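Local atomic coordinates of metallo-carboxypeptidase (Pseudomonas aeruginosa, PDB entry 4A39), a protein that probably acts as a zinc-dependent carboxypeptidase of the M14 family, removing residues from the C-terminal ends of peptides or proteins. Residues F345-P350 against K370-D375; M308-F313 against L377-V382. One frame throughout, in Å; residues are numbered along the deposited sequence.

How the interactions relate
Both contacts use helix 366-383, and their centres lie about 10 Å apart. Along the chain the order is 308-313, 345-350, 370-375 and 377-382, so interaction 1 is nested inside the loop closed by interaction 2. Interaction 1 seats the earlier part of the helix on strand 343-350 of the mixed sheet, whose other face carries ligand-pocket residues; interaction 2 joins the later part to the loop after helix 294-308, away from the annotated sites. They also touch directly: Arg371 NH2 makes a salt bridge with Glu312 OE2 at 3.2 Å. One helix thus links the buried sheet to a more peripheral loop.

Interaction 1: F345-P350 against K370-D375; sequences FTIEMP and KRLGQD. With GEM ((2-guanidinoethylmercapto)succinic acid), chain D.
Leu372 meets Met349 and Ile347 with a single methyl, CD2, and that buried spot is the tight part of the contact. Leu372 CD2 lies 3.6 Å from Met349 CG and 3.8 Å from Met349 SD, and the two side chains run alongside each other in opposite directions. A chi1 of -178° sends the Leu372 isobutyl group out from the helix towards the strand, and the branched end lets one methyl serve both strand residues. Ile347 CG2 touches Leu372 CD2 more loosely, at 4.3 Å. Met349, flexible and polarisable, also packs on Met185 and Phe189 of helix 185-196, while Leu372 shares Phe189 with it.

This is helix-on-sheet packing of the M14 carboxypeptidase fold: strand 343-350 lies between strands 268-275 and 282-284 of a mixed sheet, and its residues alternate in facing. Ile347 and Met349 turn towards helix 366-383, whereas Thr346 and Glu348 line the ligand pocket on the other side. There Glu348, the predicted proton donor/acceptor, brings OE2 within 2.8 Å of GEM O12. Thr346 CG2 comes 3.1 Å from GEM C6, with the thioether S7 of GEM its next neighbour. GEM is also hydrogen-bonded to Arg231, Asn240 and Arg241.

The outer side of the helix is polar and nearer solvent. Arg371 is exposed there, and the long, partly exposed Lys370 points away from the strand, where NZ forms salt bridges with Glu191 and Glu195 of helix 185-196.

Interaction 2: M308-F313 against L377-V382; sequences MARGEF and LSTLAV
Arg310 and Thr379 bring the two backbones nearest each other, with their CA atoms 7.7 Å apart, so the span between loop and helix is crossed by side chains, and no hydrogen bond joins the two segments. In this M14 carboxypeptidase fold, residues 308-313 lead out of helix 294-308, and 377-382 belong to the C-terminal helix 366-383; the contact lays the loop after helix 294-308 against the flank of helix 366-383.

Arg310 does nearly all the work. Its chain is extended from CG to NE (chi2 -179°), and an arginine suits the place, its aliphatic middle lying on the helix while its charged end reaches a partner beyond. Arg310 CD is 3.7 Å from Ser378 CB. Arg310 NE passes the same Ser378 CB at 4.1 Å. Thr379 is a more distant neighbour, its OG1 4.3 Å from Arg310 CD. The charged end is turned at chi4 (65°), and NH1 forms a salt bridge with Glu306, four residues earlier, in helix 294-308, a bond that would limit rotation of the guanidinium.

The small residues of the helix suit a close approach, and their hydroxyls are occupied elsewhere. Ser378 offers Arg310 its CB, while its buried OG is hydrogen-bonded to Glu204 and Arg196. Thr379 OG1 bonds back to the carbonyl oxygen of Asp375, a turn earlier in the helix, and its side chain packs on Phe303 and Leu307.

Val382 gives the flat guanidinium an apolar seat. The valine and arginine side chains cross at a slant, and Val382 CG2 lies over one face of the group, 3.2 Å from Arg310 NH2 and 3.8 Å from Arg310 CZ.

Interaction 1: F345-P350 against K370-D375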
ATOM      1  N   PHE A 345     -13.580   4.072   1.117  1.00  5.00           N
ATOM      2  CA  PHE A 345     -13.178   2.693   0.870  1.00  6.23           C
ATOM      3  C   PHE A 345     -11.756   2.414   1.320  1.00  7.43           C
ATOM      4  O   PHE A 345     -10.907   3.312   1.365  1.00  7.07           O
ATOM      5  CB  PHE A 345     -13.177   2.367  -0.626  1.00  6.42           C
ATOM      6  CG  PHE A 345     -14.522   2.070  -1.221  1.00  7.82           C
ATOM      7  CD1 PHE A 345     -15.226   0.929  -0.857  1.00  8.03           C
ATOM      8  CD2 PHE A 345     -15.041   2.890  -2.219  1.00  9.04           C
ATOM      9  CE1 PHE A 345     -16.425   0.602  -1.486  1.00  8.29           C
ATOM     10  CE2 PHE A 345     -16.239   2.573  -2.850  1.00  8.92           C
ATOM     11  CZ  PHE A 345     -16.930   1.427  -2.484  1.00  9.21           C
ATOM     12  N   THR A 346     -11.507   1.152   1.639  1.00  7.16           N
ATOM     13  CA  THR A 346     -10.168   0.697   1.951  1.00  8.57           C
ATOM     14  C   THR A 346      -9.894  -0.037   0.640  1.00  8.04           C
ATOM     15  O   THR A 346     -10.641  -0.954   0.294  1.00  9.91           O
ATOM     16  CB  THR A 346     -10.141  -0.329   3.099  1.00 10.13           C
ATOM     17  OG1 THR A 346     -10.530   0.310   4.324  1.00 12.22           O
ATOM     18  CG2 THR A 346      -8.746  -0.903   3.251  1.00 10.96           C
ATOM     19  N   ILE A 347      -8.883   0.390  -0.110  1.00  6.12           N
ATOM     20  CA  ILE A 347      -8.554  -0.269  -1.373  1.00  6.82           C
ATOM     21  C   ILE A 347      -7.503  -1.324  -1.055  1.00  5.12           C
ATOM     22  O   ILE A 347      -6.508  -1.035  -0.385  1.00  6.12           O
ATOM     23  CB  ILE A 347      -7.989   0.734  -2.421  1.00  6.80           C
ATOM     24  CG1 ILE A 347      -9.048   1.794  -2.760  1.00  8.91           C
ATOM     25  CG2 ILE A 347      -7.574  -0.011  -3.680  1.00  6.80           C
ATOM     26  CD1 ILE A 347     -10.318   1.229  -3.376  1.00 11.71           C
ATOM     27  N   GLU A 348      -7.721  -2.540  -1.545  1.00  5.50           N
ATOM     28  CA  GLU A 348      -6.810  -3.645  -1.273  1.00  4.94           C
ATOM     29  C   GLU A 348      -6.216  -4.292  -2.517  1.00  5.63           C
ATOM     30  O   GLU A 348      -6.939  -4.818  -3.359  1.00  6.25           O
ATOM     31  CB  GLU A 348      -7.536  -4.720  -0.466  1.00  6.60           C
ATOM     32  CG  GLU A 348      -8.035  -4.286   0.906  1.00  8.84           C
ATOM     33  CD  GLU A 348      -6.925  -4.148   1.923  1.00  9.93           C
ATOM     34  OE1 GLU A 348      -5.801  -4.628   1.659  1.00 11.16           O
ATOM     35  OE2 GLU A 348      -7.182  -3.568   3.000  1.00 13.18           O
ATOM     36  N   MET A 349      -4.893  -4.244  -2.625  1.00  3.88           N
ATOM     37  CA  MET A 349      -4.178  -4.868  -3.734  1.00  3.21           C
ATOM     38  C   MET A 349      -3.467  -6.092  -3.158  1.00  4.34           C
ATOM     39  O   MET A 349      -3.010  -6.077  -2.013  1.00  4.23           O
ATOM     40  CB  MET A 349      -3.173  -3.894  -4.343  1.00  3.82           C
ATOM     41  CG  MET A 349      -3.815  -2.756  -5.126  1.00  5.20           C
ATOM     42  SD  MET A 349      -2.594  -1.497  -5.546  1.00  5.65           S
ATOM     43  CE  MET A 349      -2.557  -0.559  -3.991  1.00  4.72           C
ATOM     44  N   PRO A 350      -3.352  -7.165  -3.949  1.00  3.83           N
ATOM     45  CA  PRO A 350      -2.708  -8.404  -3.503  1.00  5.11           C
ATOM     46  C   PRO A 350      -1.188  -8.481  -3.507  1.00  3.39           C
ATOM     47  O   PRO A 350      -0.529  -7.878  -4.350  1.00  4.78           O
ATOM     48  CB  PRO A 350      -3.305  -9.439  -4.443  1.00  4.80           C
ATOM     49  CG  PRO A 350      -3.351  -8.679  -5.742  1.00  4.69           C
ATOM     50  CD  PRO A 350      -3.900  -7.319  -5.312  1.00  4.60           C
ATOM     51  N   LYS A 370       0.465   1.185 -10.025  1.00  5.03           N
ATOM     52  CA  LYS A 370       0.453   2.525 -10.607  1.00  5.26           C
ATOM     53  C   LYS A 370      -0.740   2.672 -11.545  1.00  5.47           C
ATOM     54  O   LYS A 370      -1.419   3.694 -11.545  1.00  5.69           O
ATOM     55  CB  LYS A 370       1.750   2.777 -11.390  1.00  5.36           C
ATOM     56  CG  LYS A 370       2.984   2.940 -10.507  1.00  5.74           C
ATOM     57  CD  LYS A 370       4.255   3.174 -11.314  1.00  6.63           C
ATOM     58  CE  LYS A 370       4.206   4.481 -12.083  1.00  7.81           C
ATOM     59  NZ  LYS A 370       5.529   4.752 -12.715  1.00 10.68           N
ATOM     60  N   ARG A 371      -0.996   1.636 -12.339  1.00  5.58           N
ATOM     61  CA  ARG A 371      -2.102   1.665 -13.294  1.00  6.98           C
ATOM     62  C   ARG A 371      -3.447   1.741 -12.580  1.00  7.86           C
ATOM     63  O   ARG A 371      -4.350   2.461 -13.013  1.00  6.33           O
ATOM     64  CB  ARG A 371      -2.061   0.421 -14.195  1.00  9.85           C
ATOM     65  CG  ARG A 371      -2.774   0.601 -15.532  1.00 13.81           C
ATOM     66  CD  ARG A 371      -3.864  -0.436 -15.767  1.00 16.57           C
ATOM     67  NE  ARG A 371      -3.390  -1.818 -15.668  1.00 18.57           N
ATOM     68  CZ  ARG A 371      -2.485  -2.373 -16.470  1.00 18.43           C
ATOM     69  NH1 ARG A 371      -1.935  -1.668 -17.450  1.00 22.13           N
ATOM     70  NH2 ARG A 371      -2.129  -3.641 -16.289  1.00 18.29           N
ATOM     71  N   LEU A 372      -3.588   0.998 -11.485  1.00  6.61           N
ATOM     72  CA  LEU A 372      -4.839   1.021 -10.737  1.00  5.04           C
ATOM     73  C   LEU A 372      -5.079   2.437 -10.216  1.00  5.97           C
ATOM     74  O   LEU A 372      -6.218   2.914 -10.183  1.00  6.16           O
ATOM     75  CB  LEU A 372      -4.797   0.027  -9.572  1.00  5.23           C
ATOM     76  CG  LEU A 372      -6.085  -0.080  -8.745  1.00  6.47           C
ATOM     77  CD1 LEU A 372      -7.207  -0.685  -9.582  1.00  6.42           C
ATOM     78  CD2 LEU A 372      -5.820  -0.948  -7.520  1.00  6.12           C
ATOM     79  N   GLY A 373      -4.004   3.115  -9.822  1.00  5.89           N
ATOM     80  CA  GLY A 373      -4.141   4.475  -9.330  1.00  5.75           C
ATOM     81  C   GLY A 373      -4.707   5.371 -10.416  1.00  6.49           C
ATOM     82  O   GLY A 373      -5.553   6.233 -10.163  1.00  6.71           O
ATOM     83  N   GLN A 374      -4.241   5.167 -11.640  1.00  6.85           N
ATOM     84  CA  GLN A 374      -4.717   5.966 -12.756  1.00  7.85           C
ATOM     85  C   GLN A 374      -6.164   5.624 -13.112  1.00  7.69           C
ATOM     86  O   GLN A 374      -6.937   6.508 -13.487  1.00  8.47           O
ATOM     87  CB  GLN A 374      -3.795   5.768 -13.961  1.00 10.51           C
ATOM     88  CG  GLN A 374      -2.373   6.236 -13.682  1.00 12.42           C
ATOM     89  CD  GLN A 374      -1.448   6.058 -14.866  1.00 17.92           C
ATOM     90  OE1 GLN A 374      -1.246   4.945 -15.348  1.00 20.43           O
ATOM     91  NE2 GLN A 374      -0.875   7.159 -15.340  1.00 21.16           N
ATOM     92  N   ASP A 375      -6.542   4.354 -12.984  1.00  8.22           N
ATOM     93  CA  ASP A 375      -7.909   3.961 -13.307  1.00  7.93           C
ATOM     94  C   ASP A 375      -8.877   4.456 -12.240  1.00  9.08           C
ATOM     95  O   ASP A 375     -10.048   4.710 -12.522  1.00  7.74           O
ATOM     96  CB  ASP A 375      -8.023   2.441 -13.476  1.00  7.94           C
ATOM     97  CG  ASP A 375      -7.302   1.939 -14.718  1.00 10.23           C
ATOM     98  OD1 ASP A 375      -7.254   2.686 -15.722  1.00  9.39           O
ATOM     99  OD2 ASP A 375      -6.802   0.797 -14.702  1.00  9.42           O
TER
HETATM  100  C8  GEM D1377      -7.427  -3.698   7.023  1.00 20.65           C
HETATM  101  S7  GEM D1377      -7.695  -2.130   6.118  1.00 27.79           S
HETATM  102  C6  GEM D1377      -9.518  -2.137   5.969  1.00 21.99           C
HETATM  103  C5  GEM D1377     -10.149  -3.531   5.915  1.00 19.59           C
HETATM  104  N3  GEM D1377     -10.067  -4.184   7.229  1.00 18.95           N
HETATM  105  C1  GEM D1377     -11.186  -4.454   7.897  1.00 17.79           C
HETATM  106  N4  GEM D1377     -12.362  -4.117   7.373  1.00 18.93           N
HETATM  107  N2  GEM D1377     -11.139  -5.047   9.086  1.00 18.70           N
HETATM  108  C9  GEM D1377      -6.701  -3.466   8.350  1.00 19.23           C
HETATM  109  O14 GEM D1377      -6.486  -2.282   8.695  1.00 16.11           O
HETATM  110  O15 GEM D1377      -6.375  -4.483   8.995  1.00 18.70           O
HETATM  111  C10 GEM D1377      -6.665  -4.705   6.159  1.00 17.72           C
HETATM  112  C11 GEM D1377      -5.272  -4.194   5.781  1.00 15.49           C
HETATM  113  O12 GEM D1377      -4.962  -4.211   4.569  1.00  9.14           O
HETATM  114  O13 GEM D1377      -4.539  -3.814   6.717  1.00 12.44           O

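Interaction 2: M308-F313 against L377-V382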
ATOM      1  N   MET A 308     -14.551  -1.450 -11.903  1.00  9.31           N
ATOM      2  CA  MET A 308     -14.405  -2.790 -12.453  1.00 10.48           C
ATOM      3  C   MET A 308     -14.455  -2.733 -13.981  1.00 11.18           C
ATOM      4  O   MET A 308     -13.842  -3.555 -14.667  1.00 10.92           O
ATOM      5  CB  MET A 308     -15.508  -3.706 -11.906  1.00 12.22           C
ATOM      6  CG  MET A 308     -15.417  -5.158 -12.372  1.00 13.87           C
ATOM      7  SD  MET A 308     -16.498  -6.258 -11.417  1.00 14.49           S
ATOM      8  CE  MET A 308     -15.465  -7.689 -11.269  1.00 20.14           C
ATOM      9  N   ALA A 309     -15.165  -1.744 -14.513  1.00 10.93           N
ATOM     10  CA  ALA A 309     -15.280  -1.603 -15.961  1.00 11.18           C
ATOM     11  C   ALA A 309     -14.027  -0.995 -16.581  1.00 11.02           C
ATOM     12  O   ALA A 309     -13.824  -1.077 -17.794  1.00 12.88           O
ATOM     13  CB  ALA A 309     -16.492  -0.744 -16.307  1.00 13.25           C
ATOM     14  N   ARG A 310     -13.176  -0.404 -15.748  1.00 11.01           N
ATOM     15  CA  ARG A 310     -11.964   0.249 -16.238  1.00 11.69           C
ATOM     16  C   ARG A 310     -10.614  -0.351 -15.838  1.00 13.44           C
ATOM     17  O   ARG A 310      -9.676  -0.345 -16.635  1.00 13.79           O
ATOM     18  CB  ARG A 310     -11.972   1.720 -15.818  1.00 14.31           C
ATOM     19  CG  ARG A 310     -13.130   2.526 -16.377  1.00 15.62           C
ATOM     20  CD  ARG A 310     -13.045   3.976 -15.930  1.00 17.85           C
ATOM     21  NE  ARG A 310     -14.027   4.815 -16.612  1.00 17.54           N
ATOM     22  CZ  ARG A 310     -15.343   4.699 -16.470  1.00 17.79           C
ATOM     23  NH1 ARG A 310     -15.850   3.777 -15.663  1.00 16.26           N
ATOM     24  NH2 ARG A 310     -16.154   5.508 -17.140  1.00 18.26           N
ATOM     25  N   GLY A 311     -10.499  -0.853 -14.615  1.00 12.04           N
ATOM     26  CA  GLY A 311      -9.213  -1.387 -14.194  1.00 11.70           C
ATOM     27  C   GLY A 311      -9.192  -2.821 -13.719  1.00  9.48           C
ATOM     28  O   GLY A 311     -10.151  -3.567 -13.896  1.00  9.18           O
ATOM     29  N   GLU A 312      -8.071  -3.216 -13.124  1.00  8.66           N
ATOM     30  CA  GLU A 312      -7.937  -4.564 -12.599  1.00  7.34           C
ATOM     31  C   GLU A 312      -8.535  -4.466 -11.206  1.00  7.50           C
ATOM     32  O   GLU A 312      -7.849  -4.150 -10.234  1.00  7.96           O
ATOM     33  CB  GLU A 312      -6.466  -4.969 -12.542  1.00  7.10           C
ATOM     34  CG  GLU A 312      -5.763  -4.842 -13.885  1.00  5.75           C
ATOM     35  CD  GLU A 312      -4.487  -5.653 -13.951  1.00  8.79           C
ATOM     36  OE1 GLU A 312      -4.572  -6.875 -14.214  1.00  8.82           O
ATOM     37  OE2 GLU A 312      -3.403  -5.076 -13.732  1.00  7.27           O
ATOM     38  N   PHE A 313      -9.833  -4.734 -11.134  1.00  6.65           N
ATOM     39  CA  PHE A 313     -10.586  -4.623  -9.893  1.00  7.19           C
ATOM     40  C   PHE A 313     -11.815  -5.527  -9.981  1.00  7.20           C
ATOM     41  O   PHE A 313     -12.428  -5.641 -11.040  1.00 10.50           O
ATOM     42  CB  PHE A 313     -11.026  -3.162  -9.729  1.00  8.51           C
ATOM     43  CG  PHE A 313     -11.830  -2.893  -8.490  1.00  9.22           C
ATOM     44  CD1 PHE A 313     -11.199  -2.628  -7.281  1.00  7.90           C
ATOM     45  CD2 PHE A 313     -13.222  -2.923  -8.530  1.00  7.78           C
ATOM     46  CE1 PHE A 313     -11.941  -2.400  -6.117  1.00  8.41           C
ATOM     47  CE2 PHE A 313     -13.972  -2.697  -7.377  1.00  7.54           C
ATOM     48  CZ  PHE A 313     -13.330  -2.435  -6.168  1.00  7.95           C
ATOM     49  N   LEU A 377      -8.575   7.296 -10.785  1.00  7.82           N
ATOM     50  CA  LEU A 377      -8.798   8.694 -11.130  1.00  7.98           C
ATOM     51  C   LEU A 377      -9.893   8.784 -12.186  1.00  9.07           C
ATOM     52  O   LEU A 377     -10.736   9.677 -12.131  1.00  8.94           O
ATOM     53  CB  LEU A 377      -7.508   9.345 -11.643  1.00  8.97           C
ATOM     54  CG  LEU A 377      -6.495   9.735 -10.561  1.00 10.41           C
ATOM     55  CD1 LEU A 377      -5.236  10.300 -11.201  1.00  9.37           C
ATOM     56  CD2 LEU A 377      -7.123  10.763  -9.633  1.00 10.45           C
ATOM     57  N   SER A 378      -9.882   7.855 -13.139  1.00 10.21           N
ATOM     58  CA  SER A 378     -10.903   7.839 -14.183  1.00  9.10           C
ATOM     59  C   SER A 378     -12.274   7.617 -13.555  1.00  9.26           C
ATOM     60  O   SER A 378     -13.261   8.235 -13.960  1.00  9.42           O
ATOM     61  CB  SER A 378     -10.627   6.730 -15.201  1.00  9.29           C
ATOM     62  OG  SER A 378      -9.521   7.050 -16.027  1.00 11.69           O
ATOM     63  N   THR A 379     -12.328   6.732 -12.563  1.00  5.97           N
ATOM     64  CA  THR A 379     -13.576   6.424 -11.875  1.00  6.76           C
ATOM     65  C   THR A 379     -14.103   7.644 -11.124  1.00  8.10           C
ATOM     66  O   THR A 379     -15.300   7.937 -11.160  1.00  8.60           O
ATOM     67  CB  THR A 379     -13.385   5.244 -10.894  1.00  6.29           C
ATOM     68  OG1 THR A 379     -13.013   4.073 -11.637  1.00  8.29           O
ATOM     69  CG2 THR A 379     -14.674   4.962 -10.124  1.00  8.53           C
ATOM     70  N   LEU A 380     -13.210   8.362 -10.451  1.00  8.19           N
ATOM     71  CA  LEU A 380     -13.616   9.550  -9.707  1.00  7.97           C
ATOM     72  C   LEU A 380     -14.138  10.639 -10.639  1.00  9.75           C
ATOM     73  O   LEU A 380     -15.022  11.416 -10.266  1.00 10.20           O
ATOM     74  CB  LEU A 380     -12.448  10.098  -8.881  1.00  9.22           C
ATOM     75  CG  LEU A 380     -11.908   9.188  -7.772  1.00  9.56           C
ATOM     76  CD1 LEU A 380     -10.769   9.894  -7.053  1.00  9.78           C
ATOM     77  CD2 LEU A 380     -13.020   8.835  -6.794  1.00 10.81           C
ATOM     78  N   ALA A 381     -13.589  10.698 -11.850  1.00  8.80           N
ATOM     79  CA  ALA A 381     -14.010  11.696 -12.827  1.00  9.95           C
ATOM     80  C   ALA A 381     -15.466  11.475 -13.227  1.00 11.40           C
ATOM     81  O   ALA A 381     -16.217  12.432 -13.431  1.00 12.12           O
ATOM     82  CB  ALA A 381     -13.114  11.632 -14.058  1.00  9.18           C
ATOM     83  N   VAL A 382     -15.862  10.210 -13.339  1.00 11.77           N
ATOM     84  CA  VAL A 382     -17.230   9.858 -13.713  1.00 13.79           C
ATOM     85  C   VAL A 382     -18.234  10.108 -12.590  1.00 14.46           C
ATOM     86  O   VAL A 382     -19.366  10.523 -12.840  1.00 16.04           O
ATOM     87  CB  VAL A 382     -17.335   8.367 -14.114  1.00 14.32           C
ATOM     88  CG1 VAL A 382     -18.788   8.002 -14.410  1.00 17.33           C
ATOM     89  CG2 VAL A 382     -16.462   8.094 -15.323  1.00 17.05           C
TER